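Local coordinates for protein glycerol Dehydrogenase (Unidentified, PDB 5XN8) that probably catalyses the NAD-dependent oxidation of glycerol to dihydroxyacetone, which lets microorganisms use glycerol as a carbon source under anaerobic conditions, at residues Asn258-Leu263 against Met312-Gly317; Gln282-Asn287 against Ile352-Leu357; Ala328-Ala331 against Thr335-Asn338. All blocks are in the same frame, centred on the assembly; numbering follows the deposited sequence.

Interaction 1: Asn258-Leu263 against Met312-Gly317; sequences NGFTIL and MGVKEG
Phe260, in the last turn of helix 252-260, turns one face of its ring to the terminal methyl of Met312. Met312 CE sits 4.0 Å from the centroid of the Phe260 ring and only 9° off the ring normal, so the methyl rests over the middle of the face in a CH-pi contact. The sulfur also stands above the face, a little higher and off to the side, Met312 SD being 4.8 Å from the centroid of the Phe260 ring; the pair is a Met-aromatic contact. The methionine runs extended through CG and then bends at its last torsion (chi3 67°), a kink that brings CE in over the face, and the two side chains meet at roughly a right angle. Val314 approaches the same ring from another direction: its CG2 methyl lies at the edge, near the ring plane, 4.5 Å from Phe260 CE1. That methyl also meets Leu263, at the far end of the turn, with Val314 CG2 4.2 Å from Leu263 CD1. A type I turn from Phe260 to Leu263 lets both side chains face the loop 312-317. Ile322 and Val325 of helix 318-329 also pack on Phe260, while Phe277 of helix 271-285 touches Met312. All four residues that meet across the contact are buried and apolar. Its cohesion therefore rests on dispersion and on the pi face of one phenyl ring, joining the end of a helix that carries the zinc ligand His254 to a loop of the helical domain.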
ATOM      1  N   ASN A 258      34.660  24.021   3.320  1.00 22.87           N
ATOM      2  CA  ASN A 258      35.884  24.663   3.820  1.00 23.23           C
ATOM      3  C   ASN A 258      37.122  24.174   3.086  1.00 23.75           C
ATOM      4  O   ASN A 258      38.050  24.952   2.846  1.00 24.51           O
ATOM      5  CB  ASN A 258      36.050  24.442   5.332  1.00 22.66           C
ATOM      6  CG  ASN A 258      34.994  25.152   6.151  1.00 21.92           C
ATOM      7  OD1 ASN A 258      34.259  26.005   5.657  1.00 20.92           O
ATOM      8  ND2 ASN A 258      34.918  24.803   7.421  1.00 22.52           N
ATOM      9  N   GLY A 259      37.138  22.889   2.741  1.00 23.70           N
ATOM     10  CA  GLY A 259      38.171  22.322   1.860  1.00 24.11           C
ATOM     11  C   GLY A 259      38.273  22.989   0.500  1.00 24.25           C
ATOM     12  O   GLY A 259      39.366  23.158  -0.010  1.00 25.30           O
ATOM     13  N   PHE A 260      37.135  23.362  -0.082  1.00 23.65           N
ATOM     14  CA  PHE A 260      37.106  24.010  -1.415  1.00 23.84           C
ATOM     15  C   PHE A 260      37.573  25.463  -1.440  1.00 24.70           C
ATOM     16  O   PHE A 260      37.877  25.981  -2.517  1.00 24.59           O
ATOM     17  CB  PHE A 260      35.713  23.913  -2.061  1.00 22.69           C
ATOM     18  CG  PHE A 260      35.515  22.661  -2.872  1.00 22.25           C
ATOM     19  CD1 PHE A 260      36.055  22.556  -4.148  1.00 22.15           C
ATOM     20  CD2 PHE A 260      34.775  21.597  -2.379  1.00 21.96           C
ATOM     21  CE1 PHE A 260      35.880  21.406  -4.900  1.00 21.69           C
ATOM     22  CE2 PHE A 260      34.594  20.442  -3.135  1.00 21.14           C
ATOM     23  CZ  PHE A 260      35.143  20.348  -4.386  1.00 21.23           C
ATOM     24  N   THR A 261      37.642  26.125  -0.283  1.00 25.34           N
ATOM     25  CA  THR A 261      38.085  27.526  -0.241  1.00 26.58           C
ATOM     26  C   THR A 261      39.569  27.714  -0.567  1.00 27.57           C
ATOM     27  O   THR A 261      39.992  28.839  -0.823  1.00 27.91           O
ATOM     28  CB  THR A 261      37.758  28.203   1.107  1.00 27.42           C
ATOM     29  OG1 THR A 261      38.368  27.475   2.179  1.00 27.25           O
ATOM     30  CG2 THR A 261      36.242  28.274   1.326  1.00 26.55           C
ATOM     31  N   ILE A 262      40.345  26.623  -0.581  1.00 28.53           N
ATOM     32  CA  ILE A 262      41.775  26.665  -0.982  1.00 29.99           C
ATOM     33  C   ILE A 262      41.963  26.854  -2.496  1.00 30.76           C
ATOM     34  O   ILE A 262      43.043  27.245  -2.935  1.00 31.46           O
ATOM     35  CB  ILE A 262      42.547  25.395  -0.490  1.00 30.31           C
ATOM     36  CG1 ILE A 262      42.858  25.484   1.029  1.00 30.94           C
ATOM     37  CG2 ILE A 262      43.846  25.115  -1.245  1.00 30.60           C
ATOM     38  CD1 ILE A 262      41.638  25.437   1.918  1.00 30.37           C
ATOM     39  N   LEU A 263      40.931  26.561  -3.285  1.00 31.22           N
ATOM     40  CA  LEU A 263      40.969  26.735  -4.738  1.00 32.41           C
ATOM     41  C   LEU A 263      40.354  28.079  -5.115  1.00 33.42           C
ATOM     42  O   LEU A 263      39.191  28.343  -4.800  1.00 35.66           O
ATOM     43  CB  LEU A 263      40.209  25.592  -5.418  1.00 31.09           C
ATOM     44  CG  LEU A 263      40.645  24.179  -5.011  1.00 31.09           C
ATOM     45  CD1 LEU A 263      39.820  23.152  -5.755  1.00 30.81           C
ATOM     46  CD2 LEU A 263      42.131  23.937  -5.267  1.00 31.86           C
ATOM     47  N   MET A 312      31.374  24.347 -10.598  1.00 27.14           N
ATOM     48  CA  MET A 312      32.078  25.100  -9.556  1.00 27.64           C
ATOM     49  C   MET A 312      33.407  25.730 -10.009  1.00 28.13           C
ATOM     50  O   MET A 312      34.158  26.238  -9.175  1.00 28.12           O
ATOM     51  CB  MET A 312      32.362  24.165  -8.387  1.00 28.29           C
ATOM     52  CG  MET A 312      31.123  23.569  -7.760  1.00 28.62           C
ATOM     53  SD  MET A 312      31.578  22.485  -6.426  1.00 30.04           S
ATOM     54  CE  MET A 312      32.273  23.610  -5.229  1.00 29.75           C
ATOM     55  N   GLY A 313      33.700  25.690 -11.309  1.00 28.17           N
ATOM     56  CA  GLY A 313      34.906  26.302 -11.870  1.00 28.82           C
ATOM     57  C   GLY A 313      36.177  25.474 -11.836  1.00 29.61           C
ATOM     58  O   GLY A 313      37.232  25.982 -12.218  1.00 30.99           O
ATOM     59  N   VAL A 314      36.092  24.212 -11.398  1.00 30.46           N
ATOM     60  CA  VAL A 314      37.261  23.312 -11.368  1.00 29.83           C
ATOM     61  C   VAL A 314      37.252  22.459 -12.638  1.00 29.65           C
ATOM     62  O   VAL A 314      36.484  21.517 -12.760  1.00 29.80           O
ATOM     63  CB  VAL A 314      37.296  22.419 -10.110  1.00 30.00           C
ATOM     64  CG1 VAL A 314      38.669  21.766  -9.966  1.00 29.98           C
ATOM     65  CG2 VAL A 314      36.957  23.220  -8.858  1.00 30.04           C
ATOM     66  N   LYS A 315      38.100  22.826 -13.596  1.00 30.41           N
ATOM     67  CA  LYS A 315      38.106  22.215 -14.937  1.00 29.63           C
ATOM     68  C   LYS A 315      39.403  21.473 -15.274  1.00 29.36           C
ATOM     69  O   LYS A 315      39.382  20.530 -16.066  1.00 29.22           O
ATOM     70  CB  LYS A 315      37.831  23.282 -15.995  1.00 30.33           C
ATOM     71  CG  LYS A 315      36.608  24.159 -15.737  1.00 29.94           C
ATOM     72  CD  LYS A 315      35.282  23.575 -16.204  1.00 29.97           C
ATOM     73  CE  LYS A 315      34.155  24.587 -15.965  1.00 29.33           C
ATOM     74  NZ  LYS A 315      34.207  25.779 -16.864  1.00 29.74           N
ATOM     75  N   GLU A 316      40.517  21.872 -14.661  1.00 29.39           N
ATOM     76  CA  GLU A 316      41.837  21.298 -14.921  1.00 29.21           C
ATOM     77  C   GLU A 316      42.517  20.881 -13.627  1.00 29.17           C
ATOM     78  O   GLU A 316      42.180  21.390 -12.557  1.00 28.97           O
ATOM     79  CB  GLU A 316      42.714  22.329 -15.632  1.00 29.22           C
ATOM     80  CG  GLU A 316      42.037  22.979 -16.836  1.00 29.15           C
ATOM     81  CD  GLU A 316      42.983  23.664 -17.794  1.00 28.84           C
ATOM     82  OE1 GLU A 316      44.130  23.940 -17.409  1.00 28.37           O
ATOM     83  OE2 GLU A 316      42.553  23.907 -18.941  1.00 28.94           O
ATOM     84  N   GLY A 317      43.490  19.976 -13.749  1.00 29.65           N
ATOM     85  CA  GLY A 317      44.282  19.485 -12.618  1.00 30.22           C
ATOM     86  C   GLY A 317      43.463  18.881 -11.496  1.00 30.07           C
ATOM     87  O   GLY A 317      43.810  19.035 -10.328  1.00 31.46           O
TER

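Interaction 2: Gln282-Asn287 against Ile352-Leu357; sequences QLVLQN and ILTADL
Val284 and Ala355 mark the closest backbone approach, with Val284 CA 6.3 Å from Ala355 CA. The first segment forms the C-terminal end of helix 271-285, whereas residues 352-357 are wholly helical and belong to the interior of helix 345-363. Asn287, with a positive phi of 55°, is where the chain leaves helical geometry.

The small side chain of Ala355 makes this close approach possible, and Val284 uses both of its methyls to fill the interface. Val284 CG1 is directed at Thr354 and lies 3.9 Å from Thr354 CB, with the Thr354 methyl CG2 almost as near. The other branch reaches the neighbouring residue: Val284 CG2 is 4.0 Å from Ala355 CA and 4.1 Å from Ala355 CB. With CG1 anti to the backbone N (chi1 172°), the valine straddles these two consecutive residues, one methyl to each. Thr354 shows it carbon atoms, while its hydroxyl OG1 is hydrogen-bonded to Ala350 O, one turn earlier in the same helix. On another side of the first helix, Gln282 NE2 donates to Gln286 OE1 at 3.1 Å, linking side chains one turn apart.

Val284 also touches Ala351 and Leu358, extending its contact along helix 345-363. From the second subunit, Thr227 packs on Val284 and Ala220 on Thr354, while Lys216 and Glu213 of that subunit hydrogen-bond to OD1 and ND2 of Asn287, so this buried helix pair borders a subunit interface. Within the chain, helix 162-185 packs against Gln282 and Leu283, and helix 318-329 lies against Ile352 and Leu353, placing the contact within the helical part of the fold, on the side that meets the second subunit and away from the metal site.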
ATOM      1  N   GLN A 282      28.834  14.198   0.517  1.00 23.82           N
ATOM      2  CA  GLN A 282      28.491  13.487   1.758  1.00 23.87           C
ATOM      3  C   GLN A 282      27.591  12.272   1.514  1.00 23.66           C
ATOM      4  O   GLN A 282      27.754  11.258   2.186  1.00 25.12           O
ATOM      5  CB  GLN A 282      27.851  14.423   2.791  1.00 23.94           C
ATOM      6  CG  GLN A 282      27.530  13.726   4.119  1.00 23.96           C
ATOM      7  CD  GLN A 282      26.882  14.627   5.137  1.00 23.26           C
ATOM      8  OE1 GLN A 282      27.308  15.754   5.357  1.00 24.39           O
ATOM      9  NE2 GLN A 282      25.855  14.124   5.784  1.00 24.02           N
ATOM     10  N   LEU A 283      26.664  12.363   0.559  1.00 23.68           N
ATOM     11  CA  LEU A 283      25.781  11.234   0.231  1.00 23.98           C
ATOM     12  C   LEU A 283      26.537  10.019  -0.303  1.00 23.96           C
ATOM     13  O   LEU A 283      26.240   8.881   0.059  1.00 24.62           O
ATOM     14  CB  LEU A 283      24.723  11.648  -0.798  1.00 24.12           C
ATOM     15  CG  LEU A 283      23.692  12.705  -0.419  1.00 24.52           C
ATOM     16  CD1 LEU A 283      22.753  12.925  -1.593  1.00 25.07           C
ATOM     17  CD2 LEU A 283      22.930  12.333   0.836  1.00 24.44           C
ATOM     18  N   VAL A 284      27.505  10.269  -1.172  1.00 24.95           N
ATOM     19  CA  VAL A 284      28.402   9.236  -1.698  1.00 24.46           C
ATOM     20  C   VAL A 284      29.310   8.700  -0.592  1.00 24.78           C
ATOM     21  O   VAL A 284      29.653   7.517  -0.588  1.00 25.97           O
ATOM     22  CB  VAL A 284      29.248   9.785  -2.864  1.00 25.04           C
ATOM     23  CG1 VAL A 284      30.326   8.788  -3.290  1.00 25.84           C
ATOM     24  CG2 VAL A 284      28.344  10.129  -4.050  1.00 24.44           C
ATOM     25  N   LEU A 285      29.685   9.580   0.331  1.00 24.86           N
ATOM     26  CA  LEU A 285      30.541   9.249   1.473  1.00 25.69           C
ATOM     27  C   LEU A 285      29.866   8.303   2.471  1.00 26.33           C
ATOM     28  O   LEU A 285      30.472   7.315   2.893  1.00 26.16           O
ATOM     29  CB  LEU A 285      30.958  10.539   2.188  1.00 26.21           C
ATOM     30  CG  LEU A 285      32.121  10.508   3.175  1.00 26.51           C
ATOM     31  CD1 LEU A 285      33.393  10.071   2.474  1.00 27.10           C
ATOM     32  CD2 LEU A 285      32.277  11.875   3.797  1.00 26.58           C
ATOM     33  N   GLN A 286      28.626   8.619   2.845  1.00 26.19           N
ATOM     34  CA  GLN A 286      27.823   7.754   3.740  1.00 28.37           C
ATOM     35  C   GLN A 286      27.034   6.662   2.998  1.00 29.11           C
ATOM     36  O   GLN A 286      26.297   5.899   3.616  1.00 28.44           O
ATOM     37  CB  GLN A 286      26.898   8.598   4.634  1.00 27.66           C
ATOM     38  CG  GLN A 286      25.680   9.226   3.956  1.00 27.40           C
ATOM     39  CD  GLN A 286      25.092  10.389   4.751  1.00 27.89           C
ATOM     40  OE1 GLN A 286      25.799  11.073   5.499  1.00 29.54           O
ATOM     41  NE2 GLN A 286      23.802  10.636   4.575  1.00 27.15           N
ATOM     42  N   ASN A 287      27.211   6.581   1.679  1.00 29.53           N
ATOM     43  CA  ASN A 287      26.559   5.582   0.834  1.00 30.10           C
ATOM     44  C   ASN A 287      25.048   5.595   0.971  1.00 28.76           C
ATOM     45  O   ASN A 287      24.428   4.588   1.288  1.00 29.71           O
ATOM     46  CB  ASN A 287      27.129   4.179   1.101  1.00 30.82           C
ATOM     47  CG  ASN A 287      26.735   3.191   0.037  1.00 31.06           C
ATOM     48  OD1 ASN A 287      26.768   3.512  -1.151  1.00 31.02           O
ATOM     49  ND2 ASN A 287      26.334   1.992   0.452  1.00 31.95           N
ATOM     50  N   ILE A 352      34.211  12.866  -3.595  1.00 21.92           N
ATOM     51  CA  ILE A 352      34.117  14.056  -4.452  1.00 23.44           C
ATOM     52  C   ILE A 352      34.164  13.681  -5.947  1.00 24.22           C
ATOM     53  O   ILE A 352      33.352  14.183  -6.730  1.00 25.53           O
ATOM     54  CB  ILE A 352      35.200  15.108  -4.080  1.00 24.45           C
ATOM     55  CG1 ILE A 352      34.868  15.736  -2.721  1.00 25.16           C
ATOM     56  CG2 ILE A 352      35.319  16.207  -5.134  1.00 24.78           C
ATOM     57  CD1 ILE A 352      36.060  16.380  -2.030  1.00 26.18           C
ATOM     58  N   LEU A 353      35.085  12.790  -6.327  1.00 24.33           N
ATOM     59  CA  LEU A 353      35.226  12.389  -7.728  1.00 24.38           C
ATOM     60  C   LEU A 353      34.026  11.578  -8.219  1.00 24.33           C
ATOM     61  O   LEU A 353      33.559  11.767  -9.351  1.00 23.81           O
ATOM     62  CB  LEU A 353      36.523  11.600  -7.967  1.00 24.70           C
ATOM     63  CG  LEU A 353      37.854  12.351  -7.780  1.00 24.88           C
ATOM     64  CD1 LEU A 353      39.037  11.567  -8.343  1.00 25.17           C
ATOM     65  CD2 LEU A 353      37.814  13.737  -8.406  1.00 25.04           C
ATOM     66  N   THR A 354      33.530  10.683  -7.373  1.00 23.90           N
ATOM     67  CA  THR A 354      32.367   9.877  -7.725  1.00 23.19           C
ATOM     68  C   THR A 354      31.102  10.727  -7.802  1.00 22.45           C
ATOM     69  O   THR A 354      30.295  10.561  -8.724  1.00 23.35           O
ATOM     70  CB  THR A 354      32.166   8.725  -6.732  1.00 23.15           C
ATOM     71  OG1 THR A 354      33.345   7.917  -6.695  1.00 23.04           O
ATOM     72  CG2 THR A 354      30.955   7.864  -7.127  1.00 23.02           C
ATOM     73  N   ALA A 355      30.947  11.644  -6.851  1.00 21.88           N
ATOM     74  CA  ALA A 355      29.834  12.596  -6.866  1.00 21.15           C
ATOM     75  C   ALA A 355      29.806  13.408  -8.155  1.00 20.97           C
ATOM     76  O   ALA A 355      28.745  13.568  -8.763  1.00 20.40           O
ATOM     77  CB  ALA A 355      29.909  13.524  -5.671  1.00 21.10           C
ATOM     78  N   ASP A 356      30.975  13.911  -8.561  1.00 20.93           N
ATOM     79  CA  ASP A 356      31.131  14.629  -9.838  1.00 20.87           C
ATOM     80  C   ASP A 356      30.639  13.797 -11.016  1.00 20.64           C
ATOM     81  O   ASP A 356      29.852  14.274 -11.832  1.00 20.24           O
ATOM     82  CB  ASP A 356      32.605  15.016 -10.037  1.00 21.66           C
ATOM     83  CG  ASP A 356      32.881  15.644 -11.384  1.00 22.30           C
ATOM     84  OD1 ASP A 356      32.326  16.728 -11.655  1.00 23.30           O
ATOM     85  OD2 ASP A 356      33.666  15.061 -12.162  1.00 23.50           O
ATOM     86  N   LEU A 357      31.090  12.544 -11.092  1.00 21.17           N
ATOM     87  CA  LEU A 357      30.640  11.623 -12.139  1.00 20.90           C
ATOM     88  C   LEU A 357      29.148  11.311 -12.054  1.00 20.80           C
ATOM     89  O   LEU A 357      28.514  11.120 -13.087  1.00 22.77           O
ATOM     90  CB  LEU A 357      31.471  10.335 -12.141  1.00 20.94           C
ATOM     91  CG  LEU A 357      32.948  10.492 -12.544  1.00 21.45           C
ATOM     92  CD1 LEU A 357      33.648   9.150 -12.559  1.00 21.75           C
ATOM     93  CD2 LEU A 357      33.113  11.161 -13.911  1.00 21.54           C
TER

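Interaction 3: Ala328-Ala331 against Thr335-Asn338; sequences ATCA and TIHN
Thr329, the last helical residue of helix 318-329, meets Ile336 in two places. Thr329 CG2 lies 3.6 Å from Ile336 CD1, the two side chains running at about a right angle to each other, and Thr329 O is likewise 3.6 Å from Ile336 CG2. A chi1 of -58° sets the threonine methyl anti to the backbone N and available to the isoleucine, while the hydroxyl OG1 is hydrogen-bonded to Val325 O one turn back in the helix. Cys330 follows, the first residue to leave the helix. Its CA is 4.1 Å from Ile336 CG2, and Cys330 SG stands 4.4 Å from that same methyl. The carbonyl oxygens then turn to the next side chain: Cys330 O lies at the edge of the His337 imidazole, in its plane and 3.3 Å from CE1. Ala331 adds a second oxygen near that edge, Ala331 O being 3.4 Å from His337 CE1. Ile336 CG2 sits over one face of the imidazole as well, so the ring is approached by carbon above and by oxygen at its rim. Val348 of helix 345-363 and Ala255 of helix 252-260 also pack on Ile336. The short connection after the helix thus folds back with a buried apolar side and a more polar, solvent-facing one, where two backbone carbonyl oxygens face the edge of the imidazole, an electrostatically favourable placing if that edge is electron-poor.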
ATOM      1  N   ALA A 328      42.535  19.231   3.382  1.00 31.44           N
ATOM      2  CA  ALA A 328      42.056  20.383   4.139  1.00 31.34           C
ATOM      3  C   ALA A 328      40.687  20.131   4.777  1.00 30.29           C
ATOM      4  O   ALA A 328      40.385  20.707   5.822  1.00 31.31           O
ATOM      5  CB  ALA A 328      42.020  21.624   3.256  1.00 31.32           C
ATOM      6  N   THR A 329      39.877  19.275   4.146  1.00 29.62           N
ATOM      7  CA  THR A 329      38.605  18.804   4.705  1.00 28.50           C
ATOM      8  C   THR A 329      38.795  18.018   6.003  1.00 28.57           C
ATOM      9  O   THR A 329      38.029  18.197   6.947  1.00 29.90           O
ATOM     10  CB  THR A 329      37.843  17.903   3.697  1.00 27.13           C
ATOM     11  OG1 THR A 329      37.604  18.621   2.487  1.00 27.35           O
ATOM     12  CG2 THR A 329      36.494  17.448   4.250  1.00 26.10           C
ATOM     13  N   CYS A 330      39.803  17.147   6.038  1.00 29.17           N
ATOM     14  CA  CYS A 330      40.049  16.261   7.195  1.00 29.62           C
ATOM     15  C   CYS A 330      40.994  16.845   8.250  1.00 30.70           C
ATOM     16  O   CYS A 330      41.435  16.126   9.145  1.00 31.12           O
ATOM     17  CB  CYS A 330      40.576  14.912   6.696  1.00 29.49           C
ATOM     18  SG  CYS A 330      39.380  14.062   5.650  1.00 29.65           S
ATOM     19  N   ALA A 331      41.290  18.143   8.155  1.00 32.32           N
ATOM     20  CA  ALA A 331      42.130  18.833   9.127  1.00 34.89           C
ATOM     21  C   ALA A 331      41.561  18.728  10.541  1.00 36.51           C
ATOM     22  O   ALA A 331      40.352  18.647  10.727  1.00 35.39           O
ATOM     23  CB  ALA A 331      42.291  20.295   8.733  1.00 35.12           C
ATOM     24  N   THR A 335      34.526  19.472  10.992  1.00 33.22           N
ATOM     25  CA  THR A 335      33.270  18.822  11.337  1.00 30.33           C
ATOM     26  C   THR A 335      33.053  17.463  10.662  1.00 30.00           C
ATOM     27  O   THR A 335      32.106  16.768  11.015  1.00 31.20           O
ATOM     28  CB  THR A 335      32.074  19.731  10.991  1.00 29.84           C
ATOM     29  OG1 THR A 335      32.111  20.058   9.591  1.00 27.50           O
ATOM     30  CG2 THR A 335      32.094  21.004  11.842  1.00 29.66           C
ATOM     31  N   ILE A 336      33.905  17.065   9.723  1.00 28.31           N
ATOM     32  CA  ILE A 336      33.781  15.743   9.090  1.00 27.48           C
ATOM     33  C   ILE A 336      34.016  14.570  10.051  1.00 27.05           C
ATOM     34  O   ILE A 336      33.537  13.459   9.810  1.00 26.69           O
ATOM     35  CB  ILE A 336      34.718  15.599   7.868  1.00 27.49           C
ATOM     36  CG1 ILE A 336      34.229  14.472   6.962  1.00 27.37           C
ATOM     37  CG2 ILE A 336      36.171  15.407   8.293  1.00 27.75           C
ATOM     38  CD1 ILE A 336      34.744  14.564   5.551  1.00 27.01           C
ATOM     39  N   HIS A 337      34.740  14.815  11.140  1.00 27.66           N
ATOM     40  CA  HIS A 337      34.949  13.804  12.180  1.00 27.90           C
ATOM     41  C   HIS A 337      33.705  13.543  13.041  1.00 26.54           C
ATOM     42  O   HIS A 337      33.705  12.628  13.867  1.00 26.54           O
ATOM     43  CB  HIS A 337      36.151  14.178  13.051  1.00 29.64           C
ATOM     44  CG  HIS A 337      37.397  14.401  12.260  1.00 31.50           C
ATOM     45  ND1 HIS A 337      38.052  15.614  12.232  1.00 32.95           N
ATOM     46  CD2 HIS A 337      38.069  13.586  11.412  1.00 32.49           C
ATOM     47  CE1 HIS A 337      39.097  15.523  11.428  1.00 33.89           C
ATOM     48  NE2 HIS A 337      39.127  14.306  10.915  1.00 33.87           N
ATOM     49  N   ASN A 338      32.654  14.338  12.839  1.00 25.00           N
ATOM     50  CA  ASN A 338      31.322  14.048  13.368  1.00 24.43           C
ATOM     51  C   ASN A 338      30.545  12.980  12.577  1.00 24.00           C
ATOM     52  O   ASN A 338      29.446  12.632  12.985  1.00 23.29           O
ATOM     53  CB  ASN A 338      30.471  15.333  13.434  1.00 24.01           C
ATOM     54  CG  ASN A 338      31.056  16.389  14.361  1.00 24.21           C
ATOM     55  OD1 ASN A 338      31.806  16.084  15.287  1.00 25.07           O
ATOM     56  ND2 ASN A 338      30.685  17.643  14.131  1.00 23.66           N
TER

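Overall arrangement
From the N terminus, segment 258-263 comes first and 282-287 second; 312-317 then closes interaction 1 over the helices 271-285 and 290-303. Because 282-287 lies inside that loop but finds its partner only at 352-357, interactions 1 and 2 cross. Interaction 3 opens and closes after interaction 1, as a tight local return, and is nested within the longer loop of interaction 2. The three meet one another directly: Phe260 packs on Ile352, Gly259 on Thr329, and Leu285 on Ile336. Together they tie helices 252-260, 271-285, 318-329 and 345-363 into one helical body, apart from the parallel sheet of the N-terminal part.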